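Local atomic coordinates of GTPase activator-like protein (Chaetomium thermophilum, PDB entry 5HIU), a protein that probably activates a small GTPase as part of the full-length TSC2 protein, of which this chain is the helical N-terminal part. Residues 38-41 with 42-46; 93-96 with 97-100; 176-179 with 180-183; 272-275 with 276-280. All blocks are in the same frame, centred on the assembly; numbering follows the deposited sequence.

Contact 1. Residues 38-41 with 42-46; sequences ERVL and AANKL
The carbonyl oxygen V40 O is gripped twice by N44, through the backbone and through the side-chain amide, on one turn of the alpha-helix 36-52. N44 N supplies the ordinary i to i+4 bond, whereas the side chain brings N44 ND2 to 2.9 Å from V40 O with an N-H...O angle of 158°. The two donors come from opposite faces of the carbonyl plane; ND2 stands well above it, 48° out, although V40 O lies close to the plane of the N44 amide. This bond and that from R47 to OD1 together hold the rotation of the amide. The methyl V40 CG1 runs alongside N44 ND2 at 3.9 Å, the two side chains pointing the same way.

One residue further on, L41 and K45 cross obliquely. With CG anti to the backbone N (chi1 -177°), the leucine sets it beside the carbonyl carbon, where it meets the extended lysine, L41 CG lying 3.9 Å from K45 CE. Elsewhere on the turn, A42 packs on L31 of helix 22-33 and V40 on A77 of helix 75-89, while R39 forms a salt bridge with D67. At the outer end of the lysine, K45 NZ lies 3.7 Å from the methyl L41 CD2.

Contact 2. Residues 93-96 with 97-100; sequences NSTE and LERS
A capping box opens helix 96-107, with T95 at the N-cap position and E98 three residues on, each side chain serving the other's backbone NH. T95 OG1 accepts from E98 N at 3.0 Å, with an N-H...O angle of 150°. In return, T95 N donates to E98 OE1 at 2.9 Å in an almost straight bond, 176° at the hydrogen. The carboxylate oxygen is met on its anti side and near its plane, and T95 OG1 adds a weak bond to the same E98 OE1. Two NH groups at the start of the helix thus find partners in side chains, and the negative charge of E98 lies where the helix dipole would probably favour it.

The torsions make the exchange possible. T95 OG1 is tucked between the backbone N and the carbonyl carbon (chi1 74°), facing into the first turn, while E98 CG, anti to the carbonyl carbon, starts an extended chain that crosses T95, with E98 CG 3.3 Å from T95 OG1. The threonine methyl T95 CG2 lies 3.4 Å from E98 OE1.

Regular helical bonding follows, R99 N donating to T95 O and S100 N to E96 O. The guanidinium of R99 turns elsewhere, binding the carbonyls of A133 and L125, and S100 OG bonds to the carbonyl of G134. Near its base the arginine stays by the cap, R99 CG touching S94 CB at 4.0 Å.

Contact 3. Residues 176-179 with 180-183; sequences PASP and EDKN
The backbone runs extended through A177 and S178 and then turns into helix 179-198 at P179, where K182 N bonds to S178 O at 2.9 Å and N183 N to P179 O at 2.8 Å. S178 occupies the N-cap. Its hydroxyl, set between the backbone N and the carbonyl carbon (chi1 68°), accepts from D181 N, with S178 OG 3.1 Å away and an N-H...O angle of 163°. D181 reciprocates by taking S178 N on OD2, also at 3.1 Å, but the donor sits above the carboxylate, 55° out of its plane. The other oxygen, D181 OD1, makes a salt bridge with R158 of helix 139-163, so this aspartate links the cap to the preceding helix.

E180, on the opening turn, accepts a weak bond from the same hydroxyl. Bent at its second torsion, its chain curls back until E180 OE1 lies 3.0 Å from S178 OG. K182 reaches in the other direction, along the incoming chain: its ammonium donates to the carbonyl before the cap, with K182 NZ 3.0 Å from A177 O. On the way, the methylene K182 CD passes 3.4 Å from S178 O. Beside these polar groups, A177 CB rests on D181 CB at 3.9 Å.

P179 is the first helical residue, and the reciprocal bonds of S178 and D181, N-cap and third residue beyond it, make this a capping box.

Contact 4. Residues 272-275 with 276-280; sequences TISI and ICRSH
I273 packs its branch methyl CG2 against the sulfur of C277, one turn ahead, with CG2 and C277 SG 4.0 Å apart. The contact runs along the last turn of helix 266-277, where I273 CG2 is anti to its own backbone N and thereby faces the C-terminal end. C277 SG also lies 3.4 Å from I273 O, the acceptor of C277 N. One residue earlier, I276 N donates to T272 O, and I276 CG1 lies 3.4 Å from that same carbonyl oxygen.

R278 is the first residue to leave helical geometry, yet it stays tied to the turn. R278 N donates to S274 O at 2.9 Å, and its NE returns to the same oxygen in a weak bond of 3.3 Å, N-H...O angle 154°. The chain is bent at chi3 (-73°), which turns the guanidinium back alongside the last turn and sets S274 O at its edge, near its plane. R278 NH2 comes within 3.6 Å of I275 CG1, so the arginine lies across the flank of the isoleucine. S274 OG bonds to the carbonyls of H271 and W270. S279, past the helix end, holds I276 O through both OG, at 2.8 Å, and N, which reach it from the same face of its plane; S279 OG also caps H281 N.

This junction is largely buried among helices: I275 and I276 meet V238 of helix 224-240, I273 meets L255 of helix 245-261, and C277 packs on T285 of helix 281-294.

From the N terminus the four contacts follow in series, none nesting or crossing, and each is a single turn of local chain rather than the closure of a long loop. Contact 1 lies inside helix 36-52, between helices 22-33 and 75-89. Contacts 2 and 3 mark helix starts: one joins the loop after helix 75-89 to helix 96-107, the other leads from the loop after helix 139-163 into helix 179-198. Contact 4 is a helix end, passing from helix 266-277 to helix 281-294. The four contacts sample the start, middle and end of helices; the centres of contacts 1 and 4 lie about 53 Å apart along this elongated all-helical chain.

Contact 1. Residues 38-41 with 42-46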
loop_
_atom_site.group_PDB
_atom_site.type_symbol
_atom_site.label_atom_id
_atom_site.label_comp_id
_atom_site.label_asym_id
_atom_site.label_seq_id
_atom_site.Cartn_x
_atom_site.Cartn_y
_atom_site.Cartn_z
ATOM N N GLU A 38 29.089 34.267 -14.058
ATOM C CA GLU A 38 28.157 35.291 -14.511
ATOM C C GLU A 38 26.823 34.636 -14.775
ATOM O O GLU A 38 25.782 35.199 -14.443
ATOM C CB GLU A 38 28.668 35.994 -15.772
ATOM C CG GLU A 38 30.077 36.548 -15.624
ATOM C CD GLU A 38 30.515 37.425 -16.785
ATOM O OE1 GLU A 38 30.501 36.948 -17.940
ATOM O OE2 GLU A 38 30.902 38.586 -16.532
ATOM N N ARG A 39 26.878 33.437 -15.355
ATOM C CA ARG A 39 25.682 32.655 -15.665
ATOM C C ARG A 39 24.918 32.319 -14.396
ATOM O O ARG A 39 23.692 32.391 -14.371
ATOM C CB ARG A 39 26.044 31.360 -16.397
ATOM C CG ARG A 39 26.829 31.553 -17.697
ATOM C CD ARG A 39 27.043 30.212 -18.371
ATOM N NE ARG A 39 25.786 29.744 -18.945
ATOM C CZ ARG A 39 25.459 28.467 -19.144
ATOM N NH1 ARG A 39 26.298 27.489 -18.802
ATOM N NH2 ARG A 39 24.273 28.162 -19.683
ATOM N N VAL A 40 25.652 31.986 -13.342
ATOM C CA VAL A 40 25.050 31.655 -12.065
ATOM C C VAL A 40 24.264 32.850 -11.526
ATOM O O VAL A 40 23.107 32.732 -11.109
ATOM C CB VAL A 40 26.117 31.186 -11.055
ATOM C CG1 VAL A 40 25.522 31.038 -9.662
ATOM C CG2 VAL A 40 26.699 29.852 -11.507
ATOM N N LEU A 41 24.888 34.008 -11.552
ATOM C CA LEU A 41 24.244 35.228 -11.072
ATOM C C LEU A 41 23.032 35.604 -11.947
ATOM O O LEU A 41 22.015 36.059 -11.444
ATOM C CB LEU A 41 25.262 36.376 -11.037
ATOM C CG LEU A 41 24.754 37.697 -10.488
ATOM C CD1 LEU A 41 24.524 37.565 -9.000
ATOM C CD2 LEU A 41 25.729 38.829 -10.795
ATOM N N ALA A 42 23.163 35.424 -13.256
ATOM C CA ALA A 42 22.073 35.696 -14.190
ATOM C C ALA A 42 20.903 34.771 -13.892
ATOM O O ALA A 42 19.744 35.206 -13.779
ATOM C CB ALA A 42 22.549 35.494 -15.617
ATOM N N ALA A 43 21.237 33.493 -13.750
ATOM C CA ALA A 43 20.285 32.490 -13.361
ATOM C C ALA A 43 19.488 32.956 -12.157
ATOM O O ALA A 43 18.259 32.832 -12.130
ATOM C CB ALA A 43 21.002 31.184 -13.052
ATOM N N ASN A 44 20.183 33.478 -11.156
ATOM C CA ASN A 44 19.525 33.866 -9.918
ATOM C C ASN A 44 18.610 35.070 -10.125
ATOM O O ASN A 44 17.538 35.151 -9.537
ATOM C CB ASN A 44 20.555 34.181 -8.818
ATOM C CG ASN A 44 20.988 32.953 -8.047
ATOM O OD1 ASN A 44 20.370 32.582 -7.054
ATOM N ND2 ASN A 44 22.062 32.330 -8.482
ATOM N N LYS A 45 19.050 36.014 -10.951
ATOM C CA LYS A 45 18.266 37.215 -11.215
ATOM C C LYS A 45 17.039 36.904 -12.056
ATOM O O LYS A 45 15.925 37.271 -11.696
ATOM C CB LYS A 45 19.115 38.249 -11.924
ATOM C CG LYS A 45 20.140 38.878 -11.006
ATOM C CD LYS A 45 21.130 39.702 -11.780
ATOM C CE LYS A 45 22.050 40.476 -10.861
ATOM N NZ LYS A 45 23.029 41.192 -11.722
ATOM N N LEU A 46 17.249 36.225 -13.179
ATOM C CA LEU A 46 16.141 35.686 -13.965
ATOM C C LEU A 46 15.154 34.908 -13.114
ATOM O O LEU A 46 13.950 35.036 -13.279
ATOM C CB LEU A 46 16.662 34.758 -15.049
ATOM C CG LEU A 46 17.122 35.522 -16.261
ATOM C CD1 LEU A 46 18.017 34.648 -17.126
ATOM C CD2 LEU A 46 15.907 36.018 -17.018
#

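Contact 2. Residues 93-96 with 97-100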
loop_
_atom_site.group_PDB
_atom_site.type_symbol
_atom_site.label_atom_id
_atom_site.label_comp_id
_atom_site.label_asym_id
_atom_site.label_seq_id
_atom_site.Cartn_x
_atom_site.Cartn_y
_atom_site.Cartn_z
ATOM N N ASN A 93 1.136 28.455 -20.527
ATOM C CA ASN A 93 0.872 28.157 -21.921
ATOM C C ASN A 93 2.111 27.680 -22.679
ATOM O O ASN A 93 2.461 28.214 -23.723
ATOM C CB ASN A 93 0.155 29.332 -22.605
ATOM C CG ASN A 93 0.931 30.632 -22.522
ATOM O OD1 ASN A 93 2.121 30.638 -22.242
ATOM N ND2 ASN A 93 0.253 31.744 -22.764
ATOM N N SER A 94 2.766 26.650 -22.153
ATOM C CA SER A 94 3.810 25.951 -22.908
ATOM C C SER A 94 3.149 25.072 -23.942
ATOM O O SER A 94 2.048 24.604 -23.706
ATOM C CB SER A 94 4.641 25.066 -21.993
ATOM O OG SER A 94 5.411 25.856 -21.125
ATOM N N THR A 95 3.816 24.829 -25.065
ATOM C CA THR A 95 3.307 23.860 -26.026
ATOM C C THR A 95 3.656 22.472 -25.528
ATOM O O THR A 95 4.405 22.310 -24.560
ATOM C CB THR A 95 3.909 23.993 -27.433
ATOM O OG1 THR A 95 5.253 23.500 -27.418
ATOM C CG2 THR A 95 3.849 25.458 -27.977
ATOM N N GLU A 96 3.114 21.473 -26.210
ATOM C CA GLU A 96 3.326 20.090 -25.848
ATOM C C GLU A 96 4.753 19.668 -26.175
ATOM O O GLU A 96 5.375 18.953 -25.403
ATOM C CB GLU A 96 2.314 19.198 -26.561
ATOM C CG GLU A 96 2.048 17.885 -25.849
ATOM C CD GLU A 96 1.173 16.935 -26.658
ATOM O OE1 GLU A 96 1.536 15.743 -26.732
ATOM O OE2 GLU A 96 0.133 17.364 -27.212
ATOM N N LEU A 97 5.281 20.124 -27.301
ATOM C CA LEU A 97 6.646 19.802 -27.665
ATOM C C LEU A 97 7.618 20.456 -26.692
ATOM O O LEU A 97 8.701 19.926 -26.450
ATOM C CB LEU A 97 6.955 20.280 -29.081
ATOM C CG LEU A 97 8.331 19.881 -29.641
ATOM C CD1 LEU A 97 8.313 18.423 -30.083
ATOM C CD2 LEU A 97 8.751 20.789 -30.795
ATOM N N GLU A 98 7.235 21.616 -26.155
ATOM C CA GLU A 98 8.054 22.333 -25.172
ATOM C C GLU A 98 8.041 21.602 -23.817
ATOM O O GLU A 98 9.089 21.464 -23.160
ATOM C CB GLU A 98 7.587 23.796 -25.029
ATOM C CG GLU A 98 8.083 24.696 -26.154
ATOM C CD GLU A 98 7.418 26.075 -26.215
ATOM O OE1 GLU A 98 6.274 26.236 -25.722
ATOM O OE2 GLU A 98 8.037 27.005 -26.796
ATOM N N ARG A 99 6.862 21.120 -23.415
ATOM C CA ARG A 99 6.745 20.295 -22.212
ATOM C C ARG A 99 7.557 19.026 -22.341
ATOM O O ARG A 99 8.118 18.538 -21.365
ATOM C CB ARG A 99 5.294 19.933 -21.941
ATOM C CG ARG A 99 4.466 21.093 -21.425
ATOM C CD ARG A 99 3.027 20.680 -21.335
ATOM N NE ARG A 99 2.892 19.556 -20.423
ATOM C CZ ARG A 99 2.865 19.671 -19.102
ATOM N NH1 ARG A 99 2.955 20.860 -18.521
ATOM N NH2 ARG A 99 2.751 18.591 -18.360
ATOM N N SER A 100 7.633 18.490 -23.545
ATOM C CA SER A 100 8.379 17.271 -23.739
ATOM C C SER A 100 9.851 17.521 -23.518
ATOM O O SER A 100 10.562 16.663 -23.034
ATOM C CB SER A 100 8.141 16.691 -25.124
ATOM O OG SER A 100 8.207 15.284 -25.044
#

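Contact 3. Residues 176-179 with 180-183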
loop_
_atom_site.group_PDB
_atom_site.type_symbol
_atom_site.label_atom_id
_atom_site.label_comp_id
_atom_site.label_asym_id
_atom_site.label_seq_id
_atom_site.Cartn_x
_atom_site.Cartn_y
_atom_site.Cartn_z
ATOM N N PRO A 176 13.021 12.923 13.933
ATOM C CA PRO A 176 12.812 13.686 12.701
ATOM C C PRO A 176 13.074 12.863 11.443
ATOM O O PRO A 176 13.661 11.779 11.514
ATOM C CB PRO A 176 13.831 14.835 12.815
ATOM C CG PRO A 176 14.032 15.019 14.275
ATOM C CD PRO A 176 13.858 13.654 14.899
ATOM N N ALA A 177 12.641 13.402 10.307
ATOM C CA ALA A 177 12.686 12.714 9.018
ATOM C C ALA A 177 13.864 13.220 8.199
ATOM O O ALA A 177 14.099 14.437 8.114
ATOM C CB ALA A 177 11.396 12.969 8.267
ATOM N N SER A 178 14.609 12.297 7.597
ATOM C CA SER A 178 15.747 12.685 6.775
ATOM C C SER A 178 15.279 13.334 5.459
ATOM O O SER A 178 14.142 13.134 5.025
ATOM C CB SER A 178 16.656 11.477 6.509
ATOM O OG SER A 178 16.047 10.505 5.679
ATOM N N PRO A 179 16.145 14.144 4.832
ATOM C CA PRO A 179 15.785 14.643 3.508
ATOM C C PRO A 179 15.343 13.506 2.584
ATOM O O PRO A 179 14.460 13.700 1.755
ATOM C CB PRO A 179 17.082 15.288 3.013
ATOM C CG PRO A 179 17.807 15.690 4.263
ATOM C CD PRO A 179 17.397 14.737 5.338
ATOM N N GLU A 180 15.926 12.321 2.754
ATOM C CA GLU A 180 15.576 11.166 1.932
ATOM C C GLU A 180 14.185 10.655 2.272
ATOM O O GLU A 180 13.415 10.335 1.385
ATOM C CB GLU A 180 16.608 10.050 2.066
ATOM C CG GLU A 180 17.989 10.461 1.597
ATOM C CD GLU A 180 18.801 11.184 2.675
ATOM O OE1 GLU A 180 18.329 11.271 3.835
ATOM O OE2 GLU A 180 19.915 11.664 2.365
ATOM N N ASP A 181 13.856 10.614 3.552
ATOM C CA ASP A 181 12.484 10.329 3.978
ATOM C C ASP A 181 11.512 11.320 3.349
ATOM O O ASP A 181 10.449 10.941 2.864
ATOM C CB ASP A 181 12.338 10.427 5.501
ATOM C CG ASP A 181 13.128 9.366 6.252
ATOM O OD1 ASP A 181 13.587 8.391 5.621
ATOM O OD2 ASP A 181 13.294 9.518 7.488
ATOM N N LYS A 182 11.878 12.592 3.363
ATOM C CA LYS A 182 10.993 13.630 2.874
ATOM C C LYS A 182 10.813 13.502 1.391
ATOM O O LYS A 182 9.692 13.653 0.900
ATOM C CB LYS A 182 11.528 15.006 3.249
ATOM C CG LYS A 182 11.477 15.249 4.756
ATOM C CD LYS A 182 12.581 16.161 5.242
ATOM C CE LYS A 182 12.289 16.649 6.651
ATOM N NZ LYS A 182 13.471 17.281 7.304
ATOM N N ASN A 183 11.909 13.203 0.688
ATOM C CA ASN A 183 11.881 12.989 -0.763
ATOM C C ASN A 183 10.942 11.853 -1.139
ATOM O O ASN A 183 10.127 11.967 -2.053
ATOM C CB ASN A 183 13.271 12.640 -1.282
ATOM C CG ASN A 183 14.156 13.850 -1.444
ATOM O OD1 ASN A 183 13.722 14.966 -1.251
ATOM N ND2 ASN A 183 15.410 13.626 -1.830
#

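Contact 4. Residues 272-275 with 276-280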
loop_
_atom_site.group_PDB
_atom_site.type_symbol
_atom_site.label_atom_id
_atom_site.label_comp_id
_atom_site.label_asym_id
_atom_site.label_seq_id
_atom_site.Cartn_x
_atom_site.Cartn_y
_atom_site.Cartn_z
ATOM N N THR A 272 -8.639 -0.172 1.970
ATOM C CA THR A 272 -8.134 -0.580 0.680
ATOM C C THR A 272 -8.580 -1.996 0.344
ATOM O O THR A 272 -8.951 -2.267 -0.798
ATOM C CB THR A 272 -6.607 -0.403 0.611
ATOM O OG1 THR A 272 -6.284 0.956 0.946
ATOM C CG2 THR A 272 -6.102 -0.683 -0.760
ATOM N N ILE A 273 -8.573 -2.893 1.322
ATOM C CA ILE A 273 -8.994 -4.262 1.047
ATOM C C ILE A 273 -10.487 -4.258 0.725
ATOM O O ILE A 273 -10.933 -5.082 -0.086
ATOM C CB ILE A 273 -8.662 -5.226 2.211
ATOM C CG1 ILE A 273 -7.161 -5.479 2.280
ATOM C CG2 ILE A 273 -9.340 -6.582 2.046
ATOM C CD1 ILE A 273 -6.726 -6.030 3.622
ATOM N N SER A 274 -11.263 -3.350 1.339
ATOM C CA SER A 274 -12.703 -3.369 1.116
ATOM C C SER A 274 -12.977 -3.032 -0.328
ATOM O O SER A 274 -13.750 -3.726 -1.007
ATOM C CB SER A 274 -13.470 -2.431 2.052
ATOM O OG SER A 274 -12.849 -1.164 2.125
ATOM N N ILE A 275 -12.312 -1.985 -0.813
ATOM C CA ILE A 275 -12.469 -1.578 -2.199
ATOM C C ILE A 275 -12.226 -2.794 -3.080
ATOM O O ILE A 275 -13.078 -3.161 -3.885
ATOM C CB ILE A 275 -11.512 -0.434 -2.562
ATOM C CG1 ILE A 275 -11.982 0.858 -1.886
ATOM C CG2 ILE A 275 -11.447 -0.253 -4.065
ATOM C CD1 ILE A 275 -10.895 1.887 -1.641
ATOM N N ILE A 276 -11.085 -3.445 -2.900
ATOM C CA ILE A 276 -10.747 -4.604 -3.727
ATOM C C ILE A 276 -11.833 -5.696 -3.650
ATOM O O ILE A 276 -12.176 -6.339 -4.662
ATOM C CB ILE A 276 -9.389 -5.210 -3.319
ATOM C CG1 ILE A 276 -8.275 -4.191 -3.520
ATOM C CG2 ILE A 276 -9.095 -6.466 -4.138
ATOM C CD1 ILE A 276 -6.971 -4.560 -2.856
ATOM N N CYS A 277 -12.353 -5.908 -2.445
ATOM C CA CYS A 277 -13.350 -6.950 -2.211
ATOM C C CYS A 277 -14.662 -6.679 -2.939
ATOM O O CYS A 277 -15.285 -7.602 -3.471
ATOM C CB CYS A 277 -13.604 -7.114 -0.719
ATOM S SG CYS A 277 -12.379 -8.202 0.030
ATOM N N ARG A 278 -15.061 -5.409 -2.967
ATOM C CA ARG A 278 -16.282 -5.008 -3.634
ATOM C C ARG A 278 -16.117 -4.836 -5.151
ATOM O O ARG A 278 -16.966 -4.235 -5.799
ATOM C CB ARG A 278 -16.797 -3.717 -3.007
ATOM C CG ARG A 278 -17.307 -3.898 -1.591
ATOM C CD ARG A 278 -17.656 -2.558 -0.975
ATOM N NE ARG A 278 -16.435 -1.828 -0.658
ATOM C CZ ARG A 278 -16.317 -0.504 -0.619
ATOM N NH1 ARG A 278 -17.352 0.281 -0.882
ATOM N NH2 ARG A 278 -15.140 0.041 -0.321
ATOM N N SER A 279 -15.044 -5.382 -5.716
ATOM C CA SER A 279 -14.687 -5.155 -7.113
ATOM C C SER A 279 -14.681 -6.504 -7.795
ATOM O O SER A 279 -14.878 -7.525 -7.140
ATOM C CB SER A 279 -13.291 -4.532 -7.207
ATOM O OG SER A 279 -12.300 -5.544 -7.358
ATOM N N HIS A 280 -14.444 -6.511 -9.105
ATOM C CA HIS A 280 -14.322 -7.761 -9.868
ATOM C C HIS A 280 -13.362 -8.764 -9.240
ATOM O O HIS A 280 -13.471 -9.968 -9.459
ATOM C CB HIS A 280 -13.907 -7.481 -11.315
ATOM C CG HIS A 280 -12.588 -6.794 -11.460
ATOM N ND1 HIS A 280 -12.424 -5.436 -11.270
ATOM C CD2 HIS A 280 -11.374 -7.270 -11.827
ATOM C CE1 HIS A 280 -11.163 -5.110 -11.483
ATOM N NE2 HIS A 280 -10.505 -6.205 -11.824
#